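Sialidase B (PDB 4XJW) cleaves terminal sialic acid from oligosaccharides, glycoproteins and glycolipids as a family 33 sialidase of the pneumococcus. Local coordinates at residues Phe38-Pro43 with Ile66-Ser71; Ser94-His99 with Val646-Asp651; Glu105-Phe110 with Ile185-Pro190. The protein carries 1 engineered substitution. One frame throughout, in Å; residues are numbered along the deposited sequence.

Interaction 1 of 3, residues Phe38-Pro43 with Ile66-Ser71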
# COMPACT_ATOMS: atom_id res chain seq x y z
N PHE A 38 7.46 -24.48 4.64
CA PHE A 38 8.85 -24.29 5.04
C PHE A 38 9.07 -23.04 5.89
O PHE A 38 8.30 -22.07 5.83
CB PHE A 38 9.76 -24.24 3.81
CG PHE A 38 9.69 -22.95 3.03
CD1 PHE A 38 8.71 -22.77 2.06
CD2 PHE A 38 10.59 -21.92 3.28
CE1 PHE A 38 8.64 -21.58 1.35
CE2 PHE A 38 10.52 -20.74 2.57
CZ PHE A 38 9.54 -20.57 1.61
N LYS A 39 10.15 -23.07 6.67
CA LYS A 39 10.54 -21.96 7.50
C LYS A 39 11.94 -21.54 7.11
O LYS A 39 12.78 -22.38 6.78
CB LYS A 39 10.54 -22.35 8.97
CG LYS A 39 9.22 -22.88 9.48
CD LYS A 39 9.35 -23.37 10.91
CE LYS A 39 7.99 -23.76 11.47
NZ LYS A 39 8.11 -24.36 12.82
N ALA A 40 12.19 -20.23 7.14
CA ALA A 40 13.52 -19.70 6.89
C ALA A 40 13.63 -18.36 7.57
O ALA A 40 13.31 -17.32 6.98
CB ALA A 40 13.78 -19.56 5.39
N ASP A 41 14.09 -18.36 8.81
CA ASP A 41 14.21 -17.13 9.57
C ASP A 41 15.64 -16.60 9.60
O ASP A 41 15.89 -15.49 10.07
CB ASP A 41 13.65 -17.29 10.99
CG ASP A 41 14.37 -18.37 11.79
OD1 ASP A 41 15.01 -19.24 11.18
OD2 ASP A 41 14.27 -18.34 13.03
N LYS A 42 16.57 -17.40 9.08
CA LYS A 42 17.95 -16.95 8.88
C LYS A 42 18.47 -17.42 7.52
O LYS A 42 19.49 -18.12 7.44
CB LYS A 42 18.86 -17.47 9.99
CG LYS A 42 18.34 -17.22 11.39
CD LYS A 42 19.45 -17.35 12.43
CE LYS A 42 18.90 -17.45 13.84
NZ LYS A 42 19.90 -18.06 14.77
N PRO A 43 17.79 -17.02 6.43
CA PRO A 43 18.18 -17.54 5.11
C PRO A 43 19.52 -17.00 4.62
O PRO A 43 19.91 -15.90 4.99
CB PRO A 43 17.08 -16.99 4.20
CG PRO A 43 16.65 -15.71 4.88
CD PRO A 43 16.68 -16.06 6.34
N ILE A 66 13.27 -24.31 -7.16
CA ILE A 66 12.49 -23.31 -6.44
C ILE A 66 13.47 -22.62 -5.49
O ILE A 66 14.06 -23.27 -4.63
CB ILE A 66 11.33 -23.94 -5.66
CG1 ILE A 66 10.33 -24.60 -6.61
CG2 ILE A 66 10.64 -22.88 -4.80
CD1 ILE A 66 9.34 -25.55 -5.90
N PHE A 67 13.66 -21.32 -5.65
CA PHE A 67 14.64 -20.60 -4.83
C PHE A 67 14.03 -19.42 -4.09
O PHE A 67 12.91 -18.98 -4.40
CB PHE A 67 15.84 -20.13 -5.67
CG PHE A 67 15.50 -19.04 -6.66
CD1 PHE A 67 15.57 -17.70 -6.31
CD2 PHE A 67 15.08 -19.37 -7.95
CE1 PHE A 67 15.24 -16.70 -7.21
CE2 PHE A 67 14.76 -18.38 -8.87
CZ PHE A 67 14.83 -17.04 -8.50
N MET A 68 14.77 -18.92 -3.10
CA MET A 68 14.41 -17.70 -2.40
C MET A 68 15.65 -16.84 -2.17
O MET A 68 16.79 -17.30 -2.33
CB MET A 68 13.75 -17.98 -1.06
CG MET A 68 14.66 -18.71 -0.07
SD MET A 68 13.92 -18.92 1.56
CE MET A 68 14.09 -17.28 2.26
N ARG A 69 15.41 -15.59 -1.80
CA ARG A 69 16.48 -14.66 -1.47
C ARG A 69 16.23 -14.11 -0.08
O ARG A 69 15.09 -14.14 0.41
CB ARG A 69 16.55 -13.51 -2.47
CG ARG A 69 16.95 -13.92 -3.88
CD ARG A 69 17.17 -12.69 -4.76
NE ARG A 69 17.49 -13.06 -6.14
CZ ARG A 69 18.72 -13.29 -6.60
NH1 ARG A 69 19.77 -13.19 -5.79
NH2 ARG A 69 18.90 -13.62 -7.87
N ASP A 70 17.27 -13.60 0.56
CA ASP A 70 17.11 -13.07 1.91
C ASP A 70 16.35 -11.73 1.94
O ASP A 70 16.14 -11.16 3.00
CB ASP A 70 18.44 -13.00 2.66
CG ASP A 70 19.40 -11.98 2.08
OD1 ASP A 70 19.05 -11.32 1.08
OD2 ASP A 70 20.52 -11.85 2.63
N SER A 71 15.92 -11.27 0.76
CA SER A 71 15.06 -10.10 0.62
C SER A 71 13.60 -10.51 0.76
O SER A 71 12.73 -9.66 0.89
CB SER A 71 15.23 -9.51 -0.77
OG SER A 71 14.81 -10.45 -1.74
O HOH W 1 21.75 -13.95 4.47
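Met68 fills the gap between residues 38-43 and 66-71, touching Phe38, Ala40 and Pro43 in turn. Its sulfur SD lies 4.0 Å from Phe38 CE2 in a Met-aromatic contact. The sulfur approaches the ring obliquely, 66° off the ring normal. The two side chains run past each other in opposite senses. The same sulfur sits 3.9 Å from Ala40 CB, so the alanine methyl and the CE2 corner of the ring share one sulfur.

The terminal methyl continues the apolar contact. The Met68 chain, extended at chi2, bends about CG-SD (chi3 -77°), which turns CE to Pro43, where it comes within 3.6 Å of CB; the proline ring and the methionine cross at about a right angle. Strand 32-39 and strand 63-69 belong to the two different antiparallel sheets of the N-terminal, concanavalin-like domain, and Met68 and Phe38 both point into the space between these sheets, as in a beta sandwich. Leu95 touches Phe38 and Met68 as well, and Leu49 of strand 46-53 packs on the phenylalanine.

Farther along, past the end of both strands, the contact turns partly polar. Pro43 CG rests 3.9 Å from Asp70 CB, again at about a right angle. No direct hydrogen bond joins the segments; instead one water donates to Pro43 O at 2.7 Å and to Asp70 OD2 at 3.1 Å, bridging a backbone carbonyl and a carboxylate.

Interaction 2 of 3, residues Ser94-His99 with Val646-Asp651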
# COMPACT_ATOMS: atom_id res chain seq x y z
N SER A 94 7.77 -11.87 -1.25
CA SER A 94 6.75 -12.92 -1.28
C SER A 94 6.63 -13.75 0.01
O SER A 94 5.69 -14.54 0.14
CB SER A 94 6.99 -13.84 -2.48
OG SER A 94 6.82 -13.14 -3.69
N LEU A 95 7.56 -13.57 0.95
CA LEU A 95 7.69 -14.49 2.09
C LEU A 95 7.57 -13.81 3.45
O LEU A 95 7.79 -12.61 3.58
CB LEU A 95 9.07 -15.16 2.06
CG LEU A 95 9.38 -16.06 0.87
CD1 LEU A 95 10.82 -16.54 0.93
CD2 LEU A 95 8.45 -17.24 0.85
N TRP A 96 7.23 -14.60 4.46
CA TRP A 96 7.39 -14.19 5.85
C TRP A 96 8.57 -14.91 6.48
O TRP A 96 8.93 -16.01 6.05
CB TRP A 96 6.11 -14.52 6.63
CG TRP A 96 5.12 -13.39 6.62
CD1 TRP A 96 4.23 -13.09 5.61
CD2 TRP A 96 4.92 -12.41 7.65
NE1 TRP A 96 3.49 -11.97 5.97
CE2 TRP A 96 3.89 -11.54 7.21
CE3 TRP A 96 5.51 -12.17 8.89
CZ2 TRP A 96 3.45 -10.46 7.98
CZ3 TRP A 96 5.07 -11.11 9.66
CH2 TRP A 96 4.05 -10.26 9.19
N GLY A 97 9.17 -14.29 7.49
CA GLY A 97 10.31 -14.88 8.17
C GLY A 97 9.98 -15.30 9.59
O GLY A 97 10.03 -16.50 9.93
N LYS A 98 9.62 -14.31 10.41
CA LYS A 98 9.28 -14.53 11.82
C LYS A 98 8.05 -13.71 12.22
O LYS A 98 7.76 -12.68 11.62
CB LYS A 98 10.44 -14.11 12.74
CG LYS A 98 11.66 -15.01 12.69
CD LYS A 98 12.72 -14.60 13.71
CE LYS A 98 12.41 -15.13 15.11
NZ LYS A 98 13.17 -14.42 16.17
N HIS A 99 7.36 -14.18 13.26
CA HIS A 99 6.19 -13.50 13.80
C HIS A 99 6.09 -13.92 15.26
O HIS A 99 6.16 -15.11 15.56
CB HIS A 99 4.94 -13.92 13.01
CG HIS A 99 3.66 -13.32 13.50
ND1 HIS A 99 3.40 -11.97 13.47
CD2 HIS A 99 2.54 -13.91 14.00
CE1 HIS A 99 2.19 -11.74 13.96
NE2 HIS A 99 1.65 -12.90 14.28
N VAL A 646 0.47 -7.13 -0.99
CA VAL A 646 1.56 -6.89 -0.04
C VAL A 646 1.15 -6.00 1.14
O VAL A 646 1.88 -5.92 2.12
CB VAL A 646 2.80 -6.32 -0.74
CG1 VAL A 646 3.46 -7.40 -1.61
CG2 VAL A 646 2.42 -5.08 -1.57
N VAL A 647 -0.02 -5.36 1.05
CA VAL A 647 -0.58 -4.63 2.20
C VAL A 647 -1.33 -5.67 3.04
O VAL A 647 -2.30 -6.27 2.58
CB VAL A 647 -1.52 -3.49 1.78
CG1 VAL A 647 -2.13 -2.81 3.02
CG2 VAL A 647 -0.77 -2.45 0.94
N GLN A 648 -0.81 -5.91 4.24
CA GLN A 648 -1.26 -7.01 5.09
C GLN A 648 -1.53 -6.55 6.51
O GLN A 648 -0.98 -5.55 6.97
CB GLN A 648 -0.18 -8.10 5.09
CG GLN A 648 0.08 -8.67 3.71
CD GLN A 648 1.15 -9.73 3.67
OE1 GLN A 648 1.79 -10.03 4.68
NE2 GLN A 648 1.36 -10.31 2.48
N TYR A 649 -2.41 -7.29 7.19
CA TYR A 649 -2.88 -6.95 8.53
C TYR A 649 -2.46 -8.02 9.54
O TYR A 649 -2.66 -9.22 9.32
CB TYR A 649 -4.41 -6.83 8.53
CG TYR A 649 -5.01 -6.58 9.91
CD1 TYR A 649 -4.99 -5.32 10.47
CD2 TYR A 649 -5.57 -7.63 10.66
CE1 TYR A 649 -5.53 -5.08 11.73
CE2 TYR A 649 -6.11 -7.40 11.93
CZ TYR A 649 -6.08 -6.11 12.46
OH TYR A 649 -6.59 -5.84 13.71
N ILE A 650 -1.89 -7.58 10.66
CA ILE A 650 -1.58 -8.49 11.76
C ILE A 650 -2.16 -7.98 13.08
O ILE A 650 -2.44 -6.79 13.23
CB ILE A 650 -0.06 -8.71 11.92
CG1 ILE A 650 0.66 -7.39 12.20
CG2 ILE A 650 0.53 -9.41 10.69
CD1 ILE A 650 2.12 -7.54 12.58
N ASP A 651 -2.32 -8.90 14.03
CA ASP A 651 -2.81 -8.59 15.37
C ASP A 651 -1.70 -8.90 16.38
O ASP A 651 -1.15 -10.00 16.37
CB ASP A 651 -4.04 -9.46 15.67
CG ASP A 651 -4.61 -9.22 17.06
OD1 ASP A 651 -4.05 -9.77 18.04
OD2 ASP A 651 -5.63 -8.51 17.17
O HOH W 2 -1.12 -12.81 15.36
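Trp96 and Gln648 meet through the one direct hydrogen bond of this contact. The indole NE1 donates to Gln648 OE1 at 2.9 Å with an N-H...O angle of 153°, and the geometry is flat on both sides: the oxygen lies near the indole plane, and the nitrogen lies in the carbonyl plane of the amide. Ring and amide planes are only 14° apart. Gln648 reaches the indole with its chain extended, CD anti to CA (chi2 179°), while its NE2 is occupied by Asn645 O. Both ends of the amide are therefore used, which should fix its rotation and satisfy a buried indole N-H.

Apolar packing adds to this. The far end of the indole, CH2, lies 3.9 Å from Ile650 CG2, and the two side chains meet at a slant. His99 is a looser neighbour, its CE1 4.3 Å from Ile650 CB.

A water completes the polar part at the other end, 3.0 Å from His99 NE2 in the plane of the imidazole, and donating to Asp651 O at 3.0 Å. The carboxylate of Asp651 is turned elsewhere, to His625 ND1. Around the tryptophan, Phe191 lies nearly parallel to the indole and Lys632 makes a cation-pi contact.

Residues 94-99 belong to the concanavalin-like N-terminal domain, and strand 647-652 pairs with 626-631 in a blade of the sialidase beta-propeller: this is an interface between lectin-like and catalytic domains.

Interaction 3 of 3, residues Glu105-Phe110 with Ile185-Pro190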
# COMPACT_ATOMS: atom_id res chain seq x y z
N GLU A 105 5.68 -20.57 9.26
CA GLU A 105 5.55 -21.64 8.29
C GLU A 105 4.92 -21.08 7.03
O GLU A 105 3.71 -20.85 6.98
CB GLU A 105 4.70 -22.79 8.83
CG GLU A 105 4.46 -23.86 7.77
CD GLU A 105 3.94 -25.16 8.36
OE1 GLU A 105 2.76 -25.48 8.14
OE2 GLU A 105 4.73 -25.86 9.02
N ASN A 106 5.74 -20.82 6.02
CA ASN A 106 5.24 -20.39 4.72
C ASN A 106 4.68 -21.56 3.95
O ASN A 106 5.22 -22.66 4.01
CB ASN A 106 6.35 -19.77 3.88
CG ASN A 106 6.94 -18.54 4.51
OD1 ASN A 106 6.38 -17.44 4.42
ND2 ASN A 106 8.08 -18.71 5.17
N THR A 107 3.59 -21.31 3.23
CA THR A 107 2.97 -22.36 2.43
C THR A 107 3.16 -22.01 0.96
O THR A 107 2.56 -21.04 0.46
CB THR A 107 1.47 -22.53 2.74
OG1 THR A 107 1.29 -22.78 4.14
CG2 THR A 107 0.86 -23.70 1.95
N LEU A 108 3.98 -22.79 0.27
CA LEU A 108 4.30 -22.52 -1.12
C LEU A 108 3.61 -23.56 -2.00
O LEU A 108 3.65 -24.74 -1.71
CB LEU A 108 5.82 -22.52 -1.31
CG LEU A 108 6.37 -22.30 -2.71
CD1 LEU A 108 7.72 -21.59 -2.67
CD2 LEU A 108 6.49 -23.62 -3.49
N VAL A 109 2.96 -23.10 -3.07
CA VAL A 109 2.37 -24.01 -4.05
C VAL A 109 2.82 -23.59 -5.44
O VAL A 109 2.54 -22.47 -5.88
CB VAL A 109 0.84 -23.97 -4.01
CG1 VAL A 109 0.25 -24.95 -5.05
CG2 VAL A 109 0.33 -24.32 -2.62
N PHE A 110 3.50 -24.49 -6.16
CA PHE A 110 3.96 -24.17 -7.50
C PHE A 110 3.29 -25.10 -8.49
O PHE A 110 3.36 -26.32 -8.33
CB PHE A 110 5.47 -24.29 -7.62
CG PHE A 110 5.98 -24.02 -9.01
CD1 PHE A 110 5.94 -22.74 -9.53
CD2 PHE A 110 6.48 -25.06 -9.79
CE1 PHE A 110 6.39 -22.48 -10.82
CE2 PHE A 110 6.93 -24.82 -11.07
CZ PHE A 110 6.90 -23.52 -11.59
N ILE A 185 -5.87 -25.71 0.22
CA ILE A 185 -4.69 -26.13 0.96
C ILE A 185 -4.59 -25.30 2.24
O ILE A 185 -4.54 -24.07 2.18
CB ILE A 185 -3.41 -26.00 0.13
CG1 ILE A 185 -3.47 -26.93 -1.08
CG2 ILE A 185 -2.18 -26.30 1.00
CD1 ILE A 185 -2.36 -26.73 -2.09
N PRO A 186 -4.56 -25.97 3.40
CA PRO A 186 -4.56 -25.22 4.65
C PRO A 186 -3.30 -24.36 4.81
O PRO A 186 -2.20 -24.80 4.47
CB PRO A 186 -4.64 -26.31 5.73
CG PRO A 186 -4.36 -27.60 5.04
CD PRO A 186 -4.67 -27.43 3.60
N LEU A 187 -3.49 -23.13 5.29
CA LEU A 187 -2.40 -22.18 5.45
C LEU A 187 -2.03 -22.00 6.91
O LEU A 187 -2.79 -22.38 7.81
CB LEU A 187 -2.81 -20.82 4.86
CG LEU A 187 -3.22 -20.83 3.38
CD1 LEU A 187 -3.80 -19.50 2.97
CD2 LEU A 187 -2.02 -21.15 2.49
N SER A 188 -0.87 -21.40 7.15
CA SER A 188 -0.43 -21.09 8.51
C SER A 188 0.03 -19.65 8.54
O SER A 188 1.11 -19.35 9.06
CB SER A 188 0.71 -22.02 8.92
OG SER A 188 0.35 -23.38 8.77
N ASN A 189 -0.79 -18.77 7.97
CA ASN A 189 -0.40 -17.37 7.80
C ASN A 189 -0.44 -16.58 9.10
O ASN A 189 -1.37 -16.72 9.90
CB ASN A 189 -1.31 -16.67 6.79
CG ASN A 189 -1.11 -17.15 5.38
OD1 ASN A 189 -0.18 -17.90 5.08
ND2 ASN A 189 -1.98 -16.71 4.49
N PRO A 190 0.55 -15.69 9.29
CA PRO A 190 0.56 -14.81 10.47
C PRO A 190 -0.22 -13.51 10.23
O PRO A 190 -0.33 -12.69 11.15
CB PRO A 190 2.04 -14.47 10.62
CG PRO A 190 2.55 -14.48 9.20
CD PRO A 190 1.79 -15.58 8.51
O HOH W 3 1.24 -20.33 5.62
O HOH W 4 3.35 -19.97 10.81
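Residues 105-110, on strand 102-113, and the irregular segment 185-190 run roughly antiparallel, 156° apart end to end, with Glu105 nearest Ser188 and Thr107 nearest Leu187, yet no direct backbone hydrogen bond joins them. Waters do this work. One accepts from Ser188 N at 2.8 Å, lies 2.9 Å from Thr107 OG1 and also has Glu105 O and Asn189 OD1 within bonding distance. Another accepts from Glu105 N and donates to Ser188 O.

Apolar contacts follow the strand away from this wet end. Thr107 turns its methyl and CB to the loop, leaving OG1 beside the backbone N (chi1 -56°), where it faces the water and is bonded to Lys37 NZ. Leu187 CD2 lies 3.8 Å from Thr107 CB, the two chains crossing at about a right angle. Farther on, Val109 CG2 and Ile185 CD1 meet tip to tip at 3.7 Å. Ser188 OG lies 3.3 Å from Glu105 OE1, a long approach whose hydrogen bonding is unsettled; Glu105 OE1 also has a weak, long ion pair with Lys37.

The segment follows helix 179-182, lies over strand 102-113 and touches its neighbour 32-39, where Ile185 meets Val35 and Lys37 NZ also binds Pro186 O. From the other flank, Asn124, just after strand 118-123, receives Thr107 N on its OD1 and holds Asn189 ND2 through its carbonyl.

Interactions 1 and 3 lie within the N-terminal domain and share one of its two sheets, that of neighbouring strands 32-39 and 102-113, while interaction 1 also reaches the second through strand 63-69. Phe38 O bonds to Asn106 N, and Phe38 packs on Leu108. Interaction 1 is buried and mostly apolar; interaction 3, on the other face of the shared sheet, is partly exposed and rich in water. Interaction 2 is also buried, but it joins this domain to the propeller and relies on a direct side-chain hydrogen bond. It touches both others: Leu95 packs on Phe38 and Met68, while Trp96 O bonds Asn106 ND2 and Pro190 packs against Trp96, His99 and Ile650.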